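Local coordinates for glycosyl hyrolase, family 3 (Deinococcus radiodurans, PDB 3TEV), which probably hydrolyses O-glycosidic bonds, as a member of glycosyl hydrolase family 3 built on a TIM-barrel domain, at residues M23-G28 with M291-R296; V47-K52 with A75-D80; Q59-C64 with R122-N127. All coordinates share one frame; numbering follows the deposited sequence. Where two conformers were deposited one is given.

Interaction 1: M23-G28 with M291-R296; sequences MIDLPG and MALGRR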
loop_
_atom_site.group_PDB
_atom_site.type_symbol
_atom_site.label_atom_id
_atom_site.label_comp_id
_atom_site.label_asym_id
_atom_site.label_seq_id
_atom_site.Cartn_x
_atom_site.Cartn_y
_atom_site.Cartn_z
HETATM N N MSE A 23 3.861 -8.378 -3.435
HETATM C CA MSE A 23 4.776 -7.285 -3.687
HETATM C C MSE A 23 5.976 -7.568 -2.786
HETATM O O MSE A 23 5.840 -7.696 -1.551
HETATM C CB MSE A 23 4.139 -5.936 -3.327
HETATM C CG MSE A 23 5.081 -4.734 -3.475
HETATM SE SE MSE A 23 4.165 -3.023 -3.181
HETATM C CE MSE A 23 3.797 -2.489 -5.008
ATOM N N ILE A 24 7.147 -7.669 -3.397
ATOM C CA ILE A 24 8.343 -8.036 -2.660
ATOM C C ILE A 24 9.385 -6.932 -2.707
ATOM O O ILE A 24 9.294 -6.023 -3.534
ATOM C CB ILE A 24 8.971 -9.312 -3.231
ATOM C CG1 ILE A 24 9.466 -9.055 -4.650
ATOM C CG2 ILE A 24 7.984 -10.476 -3.178
ATOM C CD1 ILE A 24 10.392 -10.181 -5.182
ATOM N N ASP A 25 10.381 -7.032 -1.835
ATOM C CA ASP A 25 11.521 -6.127 -1.883
ATOM C C ASP A 25 12.722 -6.806 -2.522
ATOM O O ASP A 25 12.767 -8.038 -2.637
ATOM C CB ASP A 25 11.854 -5.538 -0.488
ATOM C CG ASP A 25 12.164 -6.606 0.578
ATOM O OD1 ASP A 25 11.640 -7.746 0.528
ATOM O OD2 ASP A 25 12.939 -6.287 1.503
ATOM N N LEU A 26 13.682 -5.981 -2.932
ATOM C CA LEU A 26 14.888 -6.419 -3.626
ATOM C C LEU A 26 16.116 -6.081 -2.784
ATOM O O LEU A 26 16.083 -5.148 -1.990
ATOM C CB LEU A 26 14.976 -5.711 -4.976
ATOM C CG LEU A 26 13.721 -5.845 -5.839
ATOM C CD1 LEU A 26 13.748 -4.858 -6.995
ATOM C CD2 LEU A 26 13.532 -7.296 -6.314
ATOM N N PRO A 27 17.207 -6.849 -2.955
ATOM C CA PRO A 27 18.374 -6.682 -2.072
ATOM C C PRO A 27 19.178 -5.380 -2.243
ATOM O O PRO A 27 19.652 -4.826 -1.248
ATOM C CB PRO A 27 19.249 -7.903 -2.389
ATOM C CG PRO A 27 18.741 -8.455 -3.686
ATOM C CD PRO A 27 17.310 -8.040 -3.827
ATOM N N GLY A 28 19.337 -4.892 -3.468
ATOM C CA GLY A 28 20.196 -3.736 -3.696
ATOM C C GLY A 28 19.870 -2.814 -4.862
ATOM O O GLY A 28 18.782 -2.872 -5.420
HETATM N N MSE A 291 2.099 -7.357 0.685
HETATM C CA MSE A 291 3.509 -6.973 0.765
HETATM C C MSE A 291 4.269 -8.055 1.497
HETATM O O MSE A 291 4.150 -8.164 2.695
HETATM C CB MSE A 291 3.695 -5.662 1.505
HETATM C CG MSE A 291 3.109 -4.506 0.755
HETATM SE SE MSE A 291 3.621 -2.789 1.491
HETATM C CE MSE A 291 5.434 -2.919 0.772
ATOM N N ALA A 292 5.077 -8.824 0.794
ATOM C CA ALA A 292 5.798 -9.922 1.394
ATOM C C ALA A 292 7.281 -9.536 1.447
ATOM O O ALA A 292 8.082 -9.965 0.610
ATOM C CB ALA A 292 5.566 -11.195 0.554
ATOM N N LEU A 293 7.640 -8.687 2.404
ATOM C CA LEU A 293 8.989 -8.134 2.458
ATOM C C LEU A 293 9.892 -9.003 3.311
ATOM O O LEU A 293 9.434 -9.650 4.259
ATOM C CB LEU A 293 8.973 -6.718 3.025
ATOM C CG LEU A 293 8.023 -5.678 2.401
ATOM C CD1 LEU A 293 8.347 -4.301 2.980
ATOM C CD2 LEU A 293 8.053 -5.648 0.866
ATOM N N GLY A 294 11.176 -9.019 2.982
ATOM C CA GLY A 294 12.153 -9.758 3.786
ATOM C C GLY A 294 13.047 -10.594 2.906
ATOM O O GLY A 294 12.996 -10.481 1.674
ATOM N N ARG A 295 13.854 -11.447 3.528
ATOM C CA ARG A 295 14.798 -12.278 2.802
ATOM C C ARG A 295 14.062 -13.292 1.927
ATOM O O ARG A 295 12.865 -13.550 2.127
ATOM C CB ARG A 295 15.719 -12.993 3.784
ATOM C CG ARG A 295 15.015 -14.071 4.561
ATOM C CD ARG A 295 15.822 -14.497 5.764
ATOM N NE ARG A 295 14.991 -15.239 6.700
ATOM C CZ ARG A 295 15.215 -16.503 7.016
ATOM N NH1 ARG A 295 16.254 -17.135 6.471
ATOM N NH2 ARG A 295 14.420 -17.123 7.884
ATOM N N ARG A 296 14.786 -13.865 0.967
ATOM C CA ARG A 296 14.190 -14.783 -0.016
ATOM C C ARG A 296 13.412 -15.936 0.630
ATOM O O ARG A 296 12.302 -16.244 0.186
ATOM C CB ARG A 296 15.233 -15.292 -1.034
ATOM C CG ARG A 296 14.628 -15.958 -2.325
ATOM C CD ARG A 296 15.468 -15.627 -3.611
ATOM N NE ARG A 296 15.510 -14.179 -3.877
ATOM C CZ ARG A 296 16.394 -13.544 -4.659
ATOM N NH1 ARG A 296 17.346 -14.216 -5.308
ATOM N NH2 ARG A 296 16.316 -12.213 -4.793
#
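M23 and M291, both selenomethionines, pair as neighbours in a parallel sheet, with CA atoms 4.6 Å apart and side chains running side by side in the same direction. They touch where SE of M23 meets the terminal CE of M291 at 4.2 Å. The carbonyl oxygen of M23 holds the first half of the contact: it accepts the amide N of A292 at 2.7 Å and also receives a CA-H...O contact from M291. I24 comes next; its CG2 branch rests on A292 O at 3.8 Å, and the side chain also touches Y38 and L39 of helix 33-42. At D25 the side chain itself makes the contact. A chi1 of 58° sets CG between the backbone N and the carbonyl carbon, and from there OD1 accepts G294 N at 2.8 Å in a fairly straight bond (166°), met on the syn side but tilted out of the carboxylate plane. The same oxygen lies against L293 CA, and OD2 forms a salt bridge with K52, so both carboxylate oxygens are engaged. With the carboxylate replaced by the methyl of an alanine, the G294 amide would probably lose this acceptor and K52 its salt-bridge partner, and the loop after strand 290-291 would be less firmly held. L293 answers by laying CD2 against the backbone N of D25. Farther on, P27 CD meets the R296 guanidinium loosely and obliquely, at 4.4 Å from NH2. Joining the first strand of the domain to the eighth is the step that closes a TIM barrel, and the loop gripped by D25 leaves the C-terminal end of that last strand.

Interaction 2: V47-K52 with A75-D80; sequences VCLFGK and ALIAID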
loop_
_atom_site.group_PDB
_atom_site.type_symbol
_atom_site.label_atom_id
_atom_site.label_comp_id
_atom_site.label_asym_id
_atom_site.label_seq_id
_atom_site.Cartn_x
_atom_site.Cartn_y
_atom_site.Cartn_z
ATOM N N VAL A 47 6.918 -4.914 -6.982
ATOM C CA VAL A 47 8.085 -4.715 -6.124
ATOM C C VAL A 47 8.025 -3.344 -5.475
ATOM O O VAL A 47 7.539 -2.388 -6.088
ATOM C CB VAL A 47 9.404 -4.784 -6.914
ATOM C CG1 VAL A 47 10.512 -4.143 -6.105
ATOM C CG2 VAL A 47 9.752 -6.217 -7.264
ATOM N N CYS A 48 8.513 -3.239 -4.241
ATOM C CA CYS A 48 8.585 -1.945 -3.565
ATOM C C CYS A 48 10.051 -1.651 -3.341
ATOM O O CYS A 48 10.799 -2.537 -2.927
ATOM C CB CYS A 48 7.811 -1.925 -2.244
ATOM S SG CYS A 48 7.756 -0.209 -1.537
ATOM N N LEU A 49 10.464 -0.433 -3.665
ATOM C CA LEU A 49 11.853 -0.006 -3.493
ATOM C C LEU A 49 12.025 0.834 -2.238
ATOM O O LEU A 49 11.127 1.575 -1.855
ATOM C CB LEU A 49 12.316 0.790 -4.700
ATOM C CG LEU A 49 12.224 0.092 -6.054
ATOM C CD1 LEU A 49 12.587 1.055 -7.149
ATOM C CD2 LEU A 49 13.102 -1.160 -6.116
ATOM N N PHE A 50 13.184 0.697 -1.604
ATOM C CA PHE A 50 13.535 1.425 -0.385
ATOM C C PHE A 50 14.939 2.027 -0.528
ATOM O O PHE A 50 15.596 1.846 -1.549
ATOM C CB PHE A 50 13.496 0.479 0.819
ATOM C CG PHE A 50 12.152 -0.134 1.060
ATOM C CD1 PHE A 50 11.229 0.488 1.890
ATOM C CD2 PHE A 50 11.796 -1.326 0.438
ATOM C CE1 PHE A 50 9.959 -0.077 2.099
ATOM C CE2 PHE A 50 10.542 -1.901 0.639
ATOM C CZ PHE A 50 9.620 -1.281 1.466
ATOM N N GLY A 51 15.393 2.722 0.510
ATOM C CA GLY A 51 16.710 3.369 0.527
ATOM C C GLY A 51 17.828 2.456 0.064
ATOM O O GLY A 51 18.668 2.857 -0.745
ATOM N N LYS A 52 17.823 1.211 0.541
ATOM C CA LYS A 52 18.798 0.219 0.099
ATOM C C LYS A 52 18.830 0.007 -1.432
ATOM O O LYS A 52 19.764 -0.599 -1.940
ATOM C CB LYS A 52 18.541 -1.124 0.802
ATOM C CG LYS A 52 17.208 -1.807 0.406
ATOM C CD LYS A 52 17.092 -3.214 0.977
ATOM C CE LYS A 52 15.641 -3.664 0.946
ATOM N NZ LYS A 52 15.509 -5.134 0.949
ATOM N N ALA A 75 3.942 -4.747 -14.744
ATOM C CA ALA A 75 4.835 -4.352 -13.655
ATOM C C ALA A 75 4.251 -3.238 -12.776
ATOM O O ALA A 75 3.864 -2.176 -13.277
ATOM C CB ALA A 75 6.191 -3.905 -14.214
ATOM N N LEU A 76 4.176 -3.494 -11.478
ATOM C CA LEU A 76 3.984 -2.424 -10.499
ATOM C C LEU A 76 5.313 -2.215 -9.765
ATOM O O LEU A 76 5.821 -3.125 -9.084
ATOM C CB LEU A 76 2.838 -2.727 -9.531
ATOM C CG LEU A 76 1.453 -2.805 -10.205
ATOM C CD1 LEU A 76 0.416 -3.565 -9.326
ATOM C CD2 LEU A 76 0.912 -1.420 -10.648
ATOM N N ILE A 77 5.896 -1.037 -9.966
ATOM C CA ILE A 77 7.162 -0.687 -9.358
ATOM C C ILE A 77 6.912 0.491 -8.422
ATOM O O ILE A 77 6.707 1.647 -8.864
ATOM C CB ILE A 77 8.271 -0.388 -10.408
ATOM C CG1 ILE A 77 8.499 -1.624 -11.284
ATOM C CG2 ILE A 77 9.590 -0.052 -9.689
ATOM C CD1 ILE A 77 9.200 -1.387 -12.630
ATOM N N ALA A 78 6.887 0.172 -7.130
ATOM C CA ALA A 78 6.502 1.108 -6.099
ATOM C C ALA A 78 7.734 1.603 -5.368
ATOM O O ALA A 78 8.766 0.929 -5.339
ATOM C CB ALA A 78 5.536 0.454 -5.112
ATOM N N ILE A 79 7.612 2.779 -4.764
ATOM C CA ILE A 79 8.639 3.276 -3.883
ATOM C C ILE A 79 7.971 3.800 -2.619
ATOM O O ILE A 79 6.849 4.303 -2.654
ATOM C CB ILE A 79 9.504 4.384 -4.563
ATOM C CG1 ILE A 79 10.683 4.791 -3.654
ATOM C CG2 ILE A 79 8.638 5.605 -4.941
ATOM C CD1 ILE A 79 11.842 5.473 -4.390
ATOM N N ASP A 80 8.661 3.673 -1.496
ATOM C CA ASP A 80 8.175 4.271 -0.278
ATOM C C ASP A 80 8.891 5.614 -0.037
ATOM O O ASP A 80 9.952 5.637 0.575
ATOM C CB ASP A 80 8.323 3.307 0.907
ATOM C CG ASP A 80 7.477 3.731 2.118
ATOM O OD1 ASP A 80 6.944 4.873 2.123
ATOM O OD2 ASP A 80 7.344 2.925 3.068
#
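Four backbone hydrogen bonds tie V47-L49 to L76-D80 in parallel register, V47 beside I77, C48 beside A78 and L49 beside I79. V47 gives its N-H to L76 O at 3.0 Å. In return, V47 O accepts A78 N at 2.8 Å. L49 repeats the pattern two residues on, donating to A78 O and accepting from D80 N, the last at a longer 3.3 Å. A78 O also receives a CA-H...O contact from C48.

Apolar contacts fall on the two faces of the sheet. On one, the L49 and I77 side chains cross, CD1 of L49 lying 4.1 Å from CG2 of I77, and helix 57-71 covers this side through L60, C64 and L67. On the other, C48 SG lies 4.3 Å from A78 CB; a chi1 of -173° swings the sulfur anti to its own N and onward to the D80 amide, while M23 and F130 pack nearby.

Beyond the paired strands, the F50 ring slants across D80, CE1 to CB 3.9 Å, its plane 64° from that of the carboxylate. Strand 46-49, helix 57-71 and strand 76-79 form a beta-alpha-beta crossover, the repeating element of the TIM barrel.

Interaction 3: Q59-C64 with R122-N127; sequences QLRRLC and RSVGIN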
loop_
_atom_site.group_PDB
_atom_site.type_symbol
_atom_site.label_atom_id
_atom_site.label_comp_id
_atom_site.label_asym_id
_atom_site.label_seq_id
_atom_site.Cartn_x
_atom_site.Cartn_y
_atom_site.Cartn_z
ATOM N N GLN A 59 21.267 5.383 -11.721
ATOM C CA GLN A 59 21.236 3.993 -11.267
ATOM C C GLN A 59 19.787 3.525 -11.123
ATOM O O GLN A 59 19.440 2.426 -11.541
ATOM C CB GLN A 59 22.028 3.826 -9.955
ATOM C CG GLN A 59 21.656 2.605 -9.100
ATOM C CD GLN A 59 20.396 2.845 -8.269
ATOM O OE1 GLN A 59 20.190 3.941 -7.745
ATOM N NE2 GLN A 59 19.534 1.831 -8.178
ATOM N N LEU A 60 18.951 4.376 -10.543
ATOM C CA LEU A 60 17.556 4.040 -10.311
ATOM C C LEU A 60 16.805 3.849 -11.626
ATOM O O LEU A 60 15.980 2.931 -11.753
ATOM C CB LEU A 60 16.892 5.092 -9.432
ATOM C CG LEU A 60 15.493 4.833 -8.881
ATOM C CD1 LEU A 60 15.363 3.463 -8.236
ATOM C CD2 LEU A 60 15.124 5.933 -7.888
ATOM N N ARG A 61 17.113 4.696 -12.603
ATOM C CA ARG A 61 16.524 4.576 -13.932
ATOM C C ARG A 61 16.895 3.244 -14.578
ATOM O O ARG A 61 16.052 2.604 -15.192
ATOM C CB ARG A 61 16.947 5.738 -14.840
ATOM C CG ARG A 61 16.279 5.719 -16.216
ATOM C CD ARG A 61 16.589 6.981 -17.037
ATOM N NE ARG A 61 15.934 8.193 -16.511
ATOM C CZ ARG A 61 16.539 9.152 -15.796
ATOM N NH1 ARG A 61 15.848 10.205 -15.375
ATOM N NH2 ARG A 61 17.836 9.075 -15.503
ATOM N N ARG A 62 18.161 2.853 -14.435
ATOM C CA ARG A 62 18.656 1.563 -14.899
ATOM C C ARG A 62 17.936 0.405 -14.173
ATOM O O ARG A 62 17.462 -0.535 -14.811
ATOM C CB ARG A 62 20.180 1.490 -14.719
ATOM C CG ARG A 62 20.888 0.335 -15.452
ATOM C CD ARG A 62 22.400 0.285 -15.131
ATOM N NE ARG A 62 23.015 1.624 -15.044
ATOM C CZ ARG A 62 23.495 2.176 -13.921
ATOM N NH1 ARG A 62 24.025 3.403 -13.949
ATOM N NH2 ARG A 62 23.453 1.504 -12.767
ATOM N N LEU A 63 17.802 0.513 -12.857
ATOM C CA LEU A 63 17.132 -0.525 -12.072
ATOM C C LEU A 63 15.656 -0.733 -12.460
ATOM O O LEU A 63 15.217 -1.868 -12.614
ATOM C CB LEU A 63 17.273 -0.250 -10.572
ATOM C CG LEU A 63 16.507 -1.187 -9.639
ATOM C CD1 LEU A 63 16.940 -2.671 -9.808
ATOM C CD2 LEU A 63 16.667 -0.763 -8.211
ATOM N N CYS A 64 14.907 0.354 -12.642
ATOM C CA CYS A 64 13.493 0.259 -12.974
ATOM C C CYS A 64 13.253 -0.183 -14.413
ATOM O O CYS A 64 12.242 -0.850 -14.698
ATOM C CB CYS A 64 12.775 1.569 -12.676
ATOM S SG CYS A 64 12.830 1.931 -10.908
ATOM N N ARG A 122 8.234 9.179 -12.442
ATOM C CA ARG A 122 7.911 8.814 -13.806
ATOM C C ARG A 122 9.164 8.783 -14.706
ATOM O O ARG A 122 9.330 7.854 -15.509
ATOM C CB ARG A 122 6.819 9.747 -14.357
ATOM C CG ARG A 122 6.242 9.374 -15.729
ATOM C CD ARG A 122 5.167 8.277 -15.635
ATOM N NE ARG A 122 5.645 7.094 -14.899
ATOM C CZ ARG A 122 6.295 6.064 -15.442
ATOM N NH1 ARG A 122 6.708 5.077 -14.670
ATOM N NH2 ARG A 122 6.535 6.021 -16.749
ATOM N N SER A 123 10.065 9.750 -14.560
ATOM C CA SER A 123 11.272 9.733 -15.394
ATOM C C SER A 123 12.248 8.585 -15.091
ATOM O O SER A 123 13.021 8.203 -15.966
ATOM C CB SER A 123 11.988 11.094 -15.446
ATOM O OG SER A 123 12.884 11.247 -14.356
ATOM N N VAL A 124 12.190 8.003 -13.892
ATOM C CA VAL A 124 13.048 6.842 -13.602
ATOM C C VAL A 124 12.354 5.494 -13.797
ATOM O O VAL A 124 13.007 4.465 -13.782
ATOM C CB VAL A 124 13.771 6.928 -12.218
ATOM C CG1 VAL A 124 14.655 8.187 -12.153
ATOM C CG2 VAL A 124 12.782 6.890 -11.062
ATOM N N GLY A 125 11.038 5.513 -13.980
ATOM C CA GLY A 125 10.268 4.329 -14.348
ATOM C C GLY A 125 9.495 3.717 -13.199
ATOM O O GLY A 125 9.246 2.493 -13.180
ATOM N N ILE A 126 9.139 4.559 -12.230
ATOM C CA ILE A 126 8.329 4.149 -11.089
ATOM C C ILE A 126 6.885 4.558 -11.350
ATOM O O ILE A 126 6.633 5.683 -11.803
ATOM C CB ILE A 126 8.856 4.795 -9.778
ATOM C CG1 ILE A 126 10.132 4.062 -9.323
ATOM C CG2 ILE A 126 7.802 4.723 -8.668
ATOM C CD1 ILE A 126 11.071 4.898 -8.429
ATOM N N ASN A 127 5.939 3.668 -11.071
ATOM C CA ASN A 127 4.535 3.970 -11.338
ATOM C C ASN A 127 3.622 3.921 -10.105
ATOM O O ASN A 127 2.398 3.979 -10.226
ATOM C CB ASN A 127 3.994 3.093 -12.489
ATOM C CG ASN A 127 4.036 1.583 -12.176
ATOM O OD1 ASN A 127 4.633 1.139 -11.191
ATOM N ND2 ASN A 127 3.380 0.796 -13.019
HETATM O O HOH W 1 13.389 3.704 -16.508
HETATM O O HOH W 2 10.135 0.925 -15.224
#
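A Schellman motif ends helix 107-124, and its C-prime residue, G125, turns the chain against the flank of helix 57-71. G125 has positive phi (103°), and a CB on it would be pressed against C64 CB as well as the preceding carbonyl. The carbonyl oxygen of V124 comes within 3.1 Å of C64 CB, and R61 CA directs its hydrogen almost straight at it, a CA-H...O contact of 3.5 Å. Two waters bridge the backbones, one donating to R61 O and V124 O, the other to C64 O and G125 O.

R61 reaches over this turn. Extended through chi1 and chi2, its chain bends at chi3 (-70°) so that NE donates a hydrogen bond to S123 O at 3.0 Å, from above the carbonyl plane; NH1 adds a weak bond to S123 OG. One guanidinium face lies over V124 CG1, 4.0 Å away.

Beneath, the L60 side chain lies aslant that of V124, L60 CG 4.0 Å from V124 CG2, and C64 SG meets I126 CG1 at 3.8 Å. This apolar layer continues into the sheet, where L60 and C64 rest on L49, C64 also touches I77, and I126 packs on I79. The contact therefore joins two helices outside the barrel, directly over strands 46-49 and 76-79.

In the fold
The three contacts run from the closing seam of a TIM barrel to its outer helices. Interaction 1 joins strands 22-24 and 290-291; interaction 2, centred about 9 Å away, pairs strands 46-49 and 76-79, and the two meet because 22-24 and 46-49 are neighbours, with the I24 carbonyl probably hydrogen-bonded to the C48 amide. Interaction 3, about 10 Å from interaction 2 and 18 Å from interaction 1 between centres, lies mainly in the outer helical layer, but its segment 122-127 returns to the sheet, where N127 probably hydrogen-bonds to A75 and I77. Along the chain, interactions 2 and 3 interleave and both nest within the long loop closed by interaction 1. Local crossovers thus build the wall, and a contact between chain-distant segments closes it.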